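Local coordinates for protein precorrin-8x Methyl Mutase (Thermus thermophilus, PDB 1V9C) that probably interconverts precorrin-8X and its methyl-shifted isomer, hydrogenobyrinate, as a methyl mutase of the CobH/CbiC family on the route to adenosylcobalamin, at residues E9-H23 against R34-K46. Residues are numbered along the deposited sequence; the frame is centred on the assembly and turned at random.
With SO4 (sulfate ion), chain F; SO4 (sulfate ion), chain E.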
ATOM      1  N   GLU B   9     -12.372  -8.664 -11.270  1.00 64.22           N
ATOM      2  CA  GLU B   9     -11.897  -7.280 -11.288  1.00 62.89           C
ATOM      3  C   GLU B   9     -12.866  -6.382 -12.049  1.00 60.37           C
ATOM      4  O   GLU B   9     -13.152  -5.258 -11.626  1.00 57.89           O
ATOM      5  CB  GLU B   9     -10.512  -7.177 -11.930  1.00 66.65           C
ATOM      6  CG  GLU B   9      -9.954  -5.751 -11.909  1.00 72.08           C
ATOM      7  CD  GLU B   9      -8.658  -5.587 -12.693  1.00 75.45           C
ATOM      8  OE1 GLU B   9      -8.670  -5.806 -13.925  1.00 76.27           O
ATOM      9  OE2 GLU B   9      -7.632  -5.233 -12.073  1.00 75.42           O
ATOM     10  N   GLU B  10     -13.359  -6.871 -13.183  1.00 58.46           N
ATOM     11  CA  GLU B  10     -14.307  -6.101 -13.975  1.00 57.72           C
ATOM     12  C   GLU B  10     -15.569  -5.922 -13.133  1.00 54.70           C
ATOM     13  O   GLU B  10     -16.131  -4.824 -13.074  1.00 52.77           O
ATOM     14  CB  GLU B  10     -14.644  -6.828 -15.278  1.00 63.84           C
ATOM     15  CG  GLU B  10     -15.714  -6.133 -16.117  1.00 73.62           C
ATOM     16  CD  GLU B  10     -15.281  -4.764 -16.640  1.00 79.81           C
ATOM     17  OE1 GLU B  10     -16.140  -4.042 -17.192  1.00 80.42           O
ATOM     18  OE2 GLU B  10     -14.086  -4.412 -16.508  1.00 84.00           O
ATOM     19  N   GLU B  11     -15.994  -7.003 -12.477  1.00 48.74           N
ATOM     20  CA  GLU B  11     -17.174  -6.980 -11.621  1.00 43.33           C
ATOM     21  C   GLU B  11     -16.982  -5.934 -10.537  1.00 44.13           C
ATOM     22  O   GLU B  11     -17.833  -5.068 -10.334  1.00 47.36           O
ATOM     23  CB  GLU B  11     -17.382  -8.331 -10.954  1.00 44.24           C
ATOM     24  CG  GLU B  11     -18.570  -8.381  -9.994  1.00 48.42           C
ATOM     25  CD  GLU B  11     -18.558  -9.613  -9.099  1.00 52.24           C
ATOM     26  OE1 GLU B  11     -19.633 -10.011  -8.603  1.00 47.64           O
ATOM     27  OE2 GLU B  11     -17.467 -10.180  -8.876  1.00 58.43           O
ATOM     28  N   SER B  12     -15.855  -6.023  -9.840  1.00 40.04           N
ATOM     29  CA  SER B  12     -15.543  -5.086  -8.777  1.00 38.44           C
ATOM     30  C   SER B  12     -15.553  -3.629  -9.220  1.00 33.71           C
ATOM     31  O   SER B  12     -15.903  -2.758  -8.432  1.00 32.86           O
ATOM     32  CB  SER B  12     -14.192  -5.419  -8.154  1.00 35.91           C
ATOM     33  OG  SER B  12     -14.348  -6.376  -7.129  1.00 44.38           O
ATOM     34  N   PHE B  13     -15.141  -3.369 -10.462  1.00 31.60           N
ATOM     35  CA  PHE B  13     -15.129  -2.013 -10.997  1.00 29.61           C
ATOM     36  C   PHE B  13     -16.571  -1.557 -11.202  1.00 33.47           C
ATOM     37  O   PHE B  13     -16.901  -0.393 -10.977  1.00 35.21           O
ATOM     38  CB  PHE B  13     -14.397  -1.953 -12.333  1.00 24.05           C
ATOM     39  CG  PHE B  13     -12.895  -1.932 -12.212  1.00 37.05           C
ATOM     40  CD1 PHE B  13     -12.098  -2.324 -13.287  1.00 38.72           C
ATOM     41  CD2 PHE B  13     -12.277  -1.534 -11.037  1.00 31.49           C
ATOM     42  CE1 PHE B  13     -10.709  -2.326 -13.180  1.00 44.31           C
ATOM     43  CE2 PHE B  13     -10.892  -1.532 -10.919  1.00 36.34           C
ATOM     44  CZ  PHE B  13     -10.104  -1.928 -11.986  1.00 36.89           C
ATOM     45  N   ARG B  14     -17.410  -2.482 -11.651  1.00 34.42           N
ATOM     46  CA  ARG B  14     -18.826  -2.220 -11.857  1.00 38.23           C
ATOM     47  C   ARG B  14     -19.416  -1.725 -10.556  1.00 38.52           C
ATOM     48  O   ARG B  14     -20.057  -0.676 -10.511  1.00 39.45           O
ATOM     49  CB  ARG B  14     -19.568  -3.497 -12.252  1.00 41.65           C
ATOM     50  CG  ARG B  14     -19.890  -3.616 -13.727  1.00 46.12           C
ATOM     51  CD  ARG B  14     -21.087  -4.541 -13.950  1.00 46.06           C
ATOM     52  NE  ARG B  14     -20.785  -5.953 -13.736  1.00 50.33           N
ATOM     53  CZ  ARG B  14     -19.827  -6.622 -14.373  1.00 50.20           C
ATOM     54  NH1 ARG B  14     -19.061  -6.008 -15.266  1.00 54.28           N
ATOM     55  NH2 ARG B  14     -19.648  -7.911 -14.138  1.00 46.62           N
ATOM     56  N   ILE B  15     -19.194  -2.509  -9.504  1.00 37.30           N
ATOM     57  CA  ILE B  15     -19.700  -2.216  -8.169  1.00 35.43           C
ATOM     58  C   ILE B  15     -19.321  -0.820  -7.682  1.00 37.44           C
ATOM     59  O   ILE B  15     -20.132  -0.134  -7.067  1.00 37.67           O
ATOM     60  CB  ILE B  15     -19.204  -3.271  -7.157  1.00 35.12           C
ATOM     61  CG1 ILE B  15     -19.794  -4.636  -7.529  1.00 32.31           C
ATOM     62  CG2 ILE B  15     -19.545  -2.841  -5.722  1.00 25.76           C
ATOM     63  CD1 ILE B  15     -19.520  -5.737  -6.529  1.00 33.09           C
ATOM     64  N   VAL B  16     -18.096  -0.397  -7.956  1.00 34.55           N
ATOM     65  CA  VAL B  16     -17.690   0.928  -7.532  1.00 29.84           C
ATOM     66  C   VAL B  16     -18.446   1.983  -8.343  1.00 31.72           C
ATOM     67  O   VAL B  16     -18.824   3.022  -7.815  1.00 27.77           O
ATOM     68  CB  VAL B  16     -16.210   1.175  -7.731  1.00 24.29           C
ATOM     69  CG1 VAL B  16     -15.910   2.637  -7.429  1.00 26.02           C
ATOM     70  CG2 VAL B  16     -15.390   0.263  -6.837  1.00 22.77           C
ATOM     71  N   ASP B  17     -18.654   1.724  -9.628  1.00 27.40           N
ATOM     72  CA  ASP B  17     -19.371   2.691 -10.445  1.00 35.77           C
ATOM     73  C   ASP B  17     -20.812   2.832  -9.972  1.00 35.09           C
ATOM     74  O   ASP B  17     -21.379   3.906 -10.058  1.00 37.15           O
ATOM     75  CB  ASP B  17     -19.349   2.298 -11.923  1.00 35.92           C
ATOM     76  CG  ASP B  17     -18.168   2.891 -12.660  1.00 40.56           C
ATOM     77  OD1 ASP B  17     -17.693   3.970 -12.250  1.00 45.84           O
ATOM     78  OD2 ASP B  17     -17.725   2.294 -13.660  1.00 50.37           O
ATOM     79  N   GLN B  18     -21.381   1.745  -9.457  1.00 32.68           N
ATOM     80  CA  GLN B  18     -22.757   1.732  -8.972  1.00 31.17           C
ATOM     81  C   GLN B  18     -22.985   2.490  -7.677  1.00 33.36           C
ATOM     82  O   GLN B  18     -24.061   3.035  -7.451  1.00 32.54           O
ATOM     83  CB  GLN B  18     -23.216   0.308  -8.741  1.00 20.64           C
ATOM     84  CG  GLN B  18     -23.611  -0.429  -9.971  1.00 19.29           C
ATOM     85  CD  GLN B  18     -23.992  -1.852  -9.646  1.00 23.62           C
ATOM     86  OE1 GLN B  18     -24.014  -2.238  -8.470  1.00 27.59           O
ATOM     87  NE2 GLN B  18     -24.300  -2.646 -10.675  1.00 27.42           N
ATOM     88  N   GLU B  19     -21.971   2.515  -6.824  1.00 33.26           N
ATOM     89  CA  GLU B  19     -22.100   3.158  -5.533  1.00 32.01           C
ATOM     90  C   GLU B  19     -21.328   4.463  -5.399  1.00 29.68           C
ATOM     91  O   GLU B  19     -21.195   5.002  -4.300  1.00 31.11           O
ATOM     92  CB  GLU B  19     -21.662   2.167  -4.468  1.00 32.45           C
ATOM     93  CG  GLU B  19     -21.933   0.723  -4.874  1.00 31.98           C
ATOM     94  CD  GLU B  19     -21.603  -0.249  -3.769  1.00 37.70           C
ATOM     95  OE1 GLU B  19     -20.722   0.085  -2.952  1.00 37.56           O
ATOM     96  OE2 GLU B  19     -22.211  -1.343  -3.715  1.00 39.91           O
ATOM     97  N   ALA B  20     -20.824   4.965  -6.520  1.00 28.69           N
ATOM     98  CA  ALA B  20     -20.057   6.204  -6.524  1.00 32.64           C
ATOM     99  C   ALA B  20     -20.963   7.400  -6.259  1.00 37.87           C
ATOM    100  O   ALA B  20     -20.795   8.105  -5.266  1.00 39.62           O
ATOM    101  CB  ALA B  20     -19.350   6.383  -7.865  1.00 33.06           C
ATOM    102  N   GLY B  21     -21.922   7.621  -7.155  1.00 38.09           N
ATOM    103  CA  GLY B  21     -22.819   8.743  -7.004  1.00 42.80           C
ATOM    104  C   GLY B  21     -22.336   9.910  -7.841  1.00 48.14           C
ATOM    105  O   GLY B  21     -21.319   9.811  -8.532  1.00 47.00           O
ATOM    106  N   PRO B  22     -23.044  11.043  -7.794  1.00 51.32           N
ATOM    107  CA  PRO B  22     -22.667  12.229  -8.569  1.00 51.39           C
ATOM    108  C   PRO B  22     -21.230  12.644  -8.302  1.00 49.18           C
ATOM    109  O   PRO B  22     -20.803  12.707  -7.152  1.00 47.64           O
ATOM    110  CB  PRO B  22     -23.660  13.283  -8.086  1.00 54.75           C
ATOM    111  CG  PRO B  22     -24.871  12.461  -7.696  1.00 55.98           C
ATOM    112  CD  PRO B  22     -24.232  11.311  -6.964  1.00 54.16           C
ATOM    113  N   HIS B  23     -20.483  12.929  -9.358  1.00 46.09           N
ATOM    114  CA  HIS B  23     -19.104  13.348  -9.179  1.00 47.66           C
ATOM    115  C   HIS B  23     -18.733  14.342 -10.260  1.00 50.10           C
ATOM    116  O   HIS B  23     -19.297  14.320 -11.349  1.00 53.84           O
ATOM    117  CB  HIS B  23     -18.174  12.143  -9.259  1.00 46.58           C
ATOM    118  CG  HIS B  23     -18.075  11.548 -10.628  1.00 42.46           C
ATOM    119  ND1 HIS B  23     -17.445  12.188 -11.673  1.00 43.22           N
ATOM    120  CD2 HIS B  23     -18.525  10.372 -11.124  1.00 41.81           C
ATOM    121  CE1 HIS B  23     -17.509  11.431 -12.754  1.00 41.68           C
ATOM    122  NE2 HIS B  23     -18.161  10.324 -12.448  1.00 45.05           N
ATOM    123  N   ARG B  34     -11.869   5.913  -9.869  1.00 18.05           N
ATOM    124  CA  ARG B  34     -12.548   4.642  -9.684  1.00 17.86           C
ATOM    125  C   ARG B  34     -11.536   3.620  -9.174  1.00 18.80           C
ATOM    126  O   ARG B  34     -11.776   2.937  -8.183  1.00 22.08           O
ATOM    127  CB  ARG B  34     -13.128   4.166 -11.024  1.00 16.72           C
ATOM    128  CG  ARG B  34     -13.882   2.849 -10.954  1.00 19.16           C
ATOM    129  CD  ARG B  34     -13.896   2.139 -12.305  1.00 27.92           C
ATOM    130  NE  ARG B  34     -14.736   2.776 -13.313  1.00 28.74           N
ATOM    131  CZ  ARG B  34     -14.401   2.888 -14.597  1.00 37.52           C
ATOM    132  NH1 ARG B  34     -13.237   2.412 -15.024  1.00 35.40           N
ATOM    133  NH2 ARG B  34     -15.239   3.450 -15.462  1.00 37.14           N
ATOM    134  N   ARG B  35     -10.396   3.539  -9.860  1.00 18.93           N
ATOM    135  CA  ARG B  35      -9.335   2.609  -9.503  1.00 18.80           C
ATOM    136  C   ARG B  35      -8.803   2.861  -8.093  1.00 15.59           C
ATOM    137  O   ARG B  35      -8.553   1.934  -7.338  1.00 18.52           O
ATOM    138  CB  ARG B  35      -8.201   2.707 -10.523  1.00 19.88           C
ATOM    139  CG  ARG B  35      -7.204   1.605 -10.387  1.00 22.70           C
ATOM    140  CD  ARG B  35      -7.034   0.900 -11.697  1.00 26.64           C
ATOM    141  NE  ARG B  35      -6.374  -0.388 -11.530  1.00 28.61           N
ATOM    142  CZ  ARG B  35      -6.255  -1.286 -12.501  1.00 24.27           C
ATOM    143  NH1 ARG B  35      -6.749  -1.032 -13.705  1.00 24.12           N
ATOM    144  NH2 ARG B  35      -5.653  -2.438 -12.264  1.00 22.18           N
ATOM    145  N   MET B  36      -8.661   4.129  -7.730  1.00 19.95           N
ATOM    146  CA  MET B  36      -8.168   4.467  -6.411  1.00 14.81           C
ATOM    147  C   MET B  36      -9.161   4.042  -5.327  1.00 16.82           C
ATOM    148  O   MET B  36      -8.746   3.628  -4.244  1.00 11.57           O
ATOM    149  CB  MET B  36      -7.903   5.971  -6.327  1.00 18.58           C
ATOM    150  CG  MET B  36      -6.908   6.449  -7.355  1.00 21.49           C
ATOM    151  SD  MET B  36      -6.813   8.229  -7.567  1.00 27.95           S
ATOM    152  CE  MET B  36      -6.356   8.746  -5.937  1.00 22.53           C
ATOM    153  N   ILE B  37     -10.462   4.151  -5.629  1.00 18.26           N
ATOM    154  CA  ILE B  37     -11.528   3.775  -4.687  1.00 16.66           C
ATOM    155  C   ILE B  37     -11.589   2.243  -4.615  1.00 10.74           C
ATOM    156  O   ILE B  37     -11.743   1.663  -3.559  1.00 12.80           O
ATOM    157  CB  ILE B  37     -12.923   4.300  -5.159  1.00 21.20           C
ATOM    158  CG1 ILE B  37     -12.931   5.836  -5.156  1.00 26.19           C
ATOM    159  CG2 ILE B  37     -14.018   3.730  -4.267  1.00 17.88           C
ATOM    160  CD1 ILE B  37     -14.264   6.467  -5.499  1.00 18.05           C
ATOM    161  N   HIS B  38     -11.471   1.604  -5.770  1.00 17.22           N
ATOM    162  CA  HIS B  38     -11.475   0.160  -5.836  1.00 22.22           C
ATOM    163  C   HIS B  38     -10.344  -0.391  -4.955  1.00 25.41           C
ATOM    164  O   HIS B  38     -10.547  -1.311  -4.171  1.00 24.05           O
ATOM    165  CB  HIS B  38     -11.283  -0.283  -7.274  1.00 26.86           C
ATOM    166  CG  HIS B  38     -11.220  -1.768  -7.435  1.00 37.83           C
ATOM    167  ND1 HIS B  38     -10.036  -2.446  -7.628  1.00 30.42           N
ATOM    168  CD2 HIS B  38     -12.195  -2.709  -7.405  1.00 40.09           C
ATOM    169  CE1 HIS B  38     -10.284  -3.740  -7.709  1.00 39.35           C
ATOM    170  NE2 HIS B  38     -11.585  -3.927  -7.576  1.00 45.13           N
ATOM    171  N   ALA B  39      -9.169   0.228  -5.050  1.00 24.06           N
ATOM    172  CA  ALA B  39      -7.990  -0.204  -4.294  1.00 25.55           C
ATOM    173  C   ALA B  39      -8.103  -0.006  -2.794  1.00 24.26           C
ATOM    174  O   ALA B  39      -7.452  -0.685  -2.026  1.00 21.01           O
ATOM    175  CB  ALA B  39      -6.751   0.525  -4.813  1.00 24.84           C
ATOM    176  N   THR B  40      -8.945   0.924  -2.369  1.00 24.04           N
ATOM    177  CA  THR B  40      -9.085   1.186  -0.948  1.00 21.36           C
ATOM    178  C   THR B  40     -10.462   0.896  -0.356  1.00 20.01           C
ATOM    179  O   THR B  40     -10.606   0.841   0.852  1.00 17.42           O
ATOM    180  CB  THR B  40      -8.790   2.653  -0.662  1.00 25.71           C
ATOM    181  OG1 THR B  40      -9.749   3.456  -1.359  1.00 17.68           O
ATOM    182  CG2 THR B  40      -7.380   3.014  -1.138  1.00 25.76           C
ATOM    183  N   ALA B  41     -11.462   0.720  -1.206  1.00 22.50           N
ATOM    184  CA  ALA B  41     -12.830   0.528  -0.734  1.00 25.61           C
ATOM    185  C   ALA B  41     -13.122   1.783   0.098  1.00 21.98           C
ATOM    186  O   ALA B  41     -13.855   1.734   1.069  1.00 27.51           O
ATOM    187  CB  ALA B  41     -12.935  -0.724   0.142  1.00 17.24           C
ATOM    188  N   ASP B  42     -12.498   2.900  -0.263  1.00 22.74           N
ATOM    189  CA  ASP B  42     -12.712   4.145   0.470  1.00 27.44           C
ATOM    190  C   ASP B  42     -13.290   5.161  -0.482  1.00 25.96           C
ATOM    191  O   ASP B  42     -12.558   5.765  -1.265  1.00 25.03           O
ATOM    192  CB  ASP B  42     -11.410   4.701   1.036  1.00 30.69           C
ATOM    193  CG  ASP B  42     -11.638   5.940   1.895  1.00 32.54           C
ATOM    194  OD1 ASP B  42     -12.595   6.690   1.620  1.00 33.38           O
ATOM    195  OD2 ASP B  42     -10.858   6.172   2.839  1.00 28.14           O
ATOM    196  N   PHE B  43     -14.604   5.356  -0.395  1.00 25.00           N
ATOM    197  CA  PHE B  43     -15.306   6.276  -1.276  1.00 23.56           C
ATOM    198  C   PHE B  43     -15.026   7.765  -1.101  1.00 24.95           C
ATOM    199  O   PHE B  43     -15.418   8.560  -1.955  1.00 25.27           O
ATOM    200  CB  PHE B  43     -16.823   6.016  -1.219  1.00 24.29           C
ATOM    201  CG  PHE B  43     -17.245   4.822  -2.010  1.00 19.37           C
ATOM    202  CD1 PHE B  43     -17.197   3.555  -1.457  1.00 23.78           C
ATOM    203  CD2 PHE B  43     -17.612   4.953  -3.335  1.00 21.96           C
ATOM    204  CE1 PHE B  43     -17.506   2.448  -2.217  1.00 26.48           C
ATOM    205  CE2 PHE B  43     -17.924   3.839  -4.102  1.00 21.78           C
ATOM    206  CZ  PHE B  43     -17.870   2.596  -3.542  1.00 25.14           C
ATOM    207  N   GLU B  44     -14.348   8.152  -0.027  1.00 20.75           N
ATOM    208  CA  GLU B  44     -14.055   9.562   0.155  1.00 25.24           C
ATOM    209  C   GLU B  44     -13.125  10.112  -0.912  1.00 28.50           C
ATOM    210  O   GLU B  44     -13.067  11.324  -1.105  1.00 33.60           O
ATOM    211  CB  GLU B  44     -13.465   9.841   1.534  1.00 31.81           C
ATOM    212  CG  GLU B  44     -13.297  11.339   1.797  1.00 38.07           C
ATOM    213  CD  GLU B  44     -12.936  11.669   3.238  1.00 42.21           C
ATOM    214  OE1 GLU B  44     -12.932  12.870   3.585  1.00 46.74           O
ATOM    215  OE2 GLU B  44     -12.655  10.739   4.025  1.00 43.46           O
ATOM    216  N   TYR B  45     -12.409   9.226  -1.611  1.00 27.85           N
ATOM    217  CA  TYR B  45     -11.487   9.635  -2.664  1.00 22.80           C
ATOM    218  C   TYR B  45     -12.212  10.289  -3.848  1.00 22.37           C
ATOM    219  O   TYR B  45     -11.600  10.944  -4.684  1.00 24.94           O
ATOM    220  CB  TYR B  45     -10.641   8.430  -3.138  1.00 20.14           C
ATOM    221  CG  TYR B  45      -9.545   8.088  -2.163  1.00 17.56           C
ATOM    222  CD1 TYR B  45      -9.639   6.975  -1.331  1.00 18.05           C
ATOM    223  CD2 TYR B  45      -8.470   8.962  -1.973  1.00 14.47           C
ATOM    224  CE1 TYR B  45      -8.705   6.753  -0.329  1.00 18.77           C
ATOM    225  CE2 TYR B  45      -7.545   8.757  -0.975  1.00 17.43           C
ATOM    226  CZ  TYR B  45      -7.664   7.653  -0.150  1.00 18.30           C
ATOM    227  OH  TYR B  45      -6.757   7.478   0.868  1.00 20.93           O
ATOM    228  N   LYS B  46     -13.521  10.095  -3.926  1.00 29.87           N
ATOM    229  CA  LYS B  46     -14.308  10.714  -4.996  1.00 33.50           C
ATOM    230  C   LYS B  46     -14.272  12.232  -4.786  1.00 33.84           C
ATOM    231  O   LYS B  46     -14.234  13.005  -5.737  1.00 37.65           O
ATOM    232  CB  LYS B  46     -15.766  10.257  -4.924  1.00 33.72           C
ATOM    233  CG  LYS B  46     -16.604  10.682  -6.115  1.00 33.77           C
ATOM    234  CD  LYS B  46     -18.076  10.323  -5.927  1.00 38.14           C
ATOM    235  CE  LYS B  46     -18.784  11.264  -4.967  1.00 35.33           C
ATOM    236  NZ  LYS B  46     -20.186  10.819  -4.704  1.00 40.96           N
TER
HETATM  237  S   SO4 F1004      -5.872  -3.721 -15.805  1.00 41.80           S
HETATM  238  O1  SO4 F1004      -4.796  -3.278 -14.906  1.00 42.45           O
HETATM  239  O2  SO4 F1004      -5.311  -4.085 -17.119  1.00 46.87           O
HETATM  240  O3  SO4 F1004      -6.854  -2.635 -15.961  1.00 41.37           O
HETATM  241  O4  SO4 F1004      -6.545  -4.893 -15.219  1.00 44.10           O
HETATM  242  S   SO4 E1003      -4.757  -2.033  -8.572  1.00 47.82           S
HETATM  243  O1  SO4 E1003      -3.369  -1.959  -8.077  1.00 53.58           O
HETATM  244  O2  SO4 E1003      -4.853  -2.974  -9.697  1.00 47.68           O
HETATM  245  O3  SO4 E1003      -5.167  -0.703  -9.038  1.00 56.74           O
HETATM  246  O4  SO4 E1003      -5.638  -2.482  -7.477  1.00 49.60           O
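Phe13 of helix 6-20 turns its ring edge onto the face of the His38 imidazole, an edge-to-face pair (planes at 66°, CE2 to His38 CG 3.5 Å) at the crossing of the N-terminal helix over helix 30-40 in this doubly wound alpha/beta fold. The axes of segments 9-20 and 34-40 come within 9.7 Å, their directions 106° apart. Packing is tight along the middle: Val16 splits its methyls, CG1 (anti to the backbone N, chi1 173°) meeting Ile37 CG2 at 3.8 Å while CG2 touches His38 CA and CB, at the edge of its ring. Ile37 CG2 in turn sits over the centre of one face of the Phe43 ring. Beyond Val16 lies Phe163 of the second subunit, which brings the dimer partner up to this layer. To one side, Asp17 and Arg34 form a salt bridge, OD2 to NE 3.0 Å; its hydrogen bonds are weak and the planes nearly perpendicular, and each group has a stronger partner elsewhere, Trp30 for Asp17 and Asp210 for Arg34.

The polar, partly exposed end holds Arg35 between two sulfates, probably from the crystallisation liquor. NE and NH2 bind the chain E ion, NH1 and NH2 the chain F ion, both at the guanidinium edge; Phe13 CZ lies over one face. Toward Arg35, the poorly ordered Glu9 offers charge only, its OE2 well out of the guanidinium plane. A leucine in place of Arg35 would probably cost the sulfates these four N-H bonds and leave Glu9 without the Arg35 charge. The solvent side is the opposite end, at Glu19, Gly21 and Pro22, where the Lys46 chain, straight as far as CD, bends at chi3 and gives NZ to Ala20 O at 2.8 Å, from above the carbonyl plane, and weakly to Pro22 O at 3.2 Å.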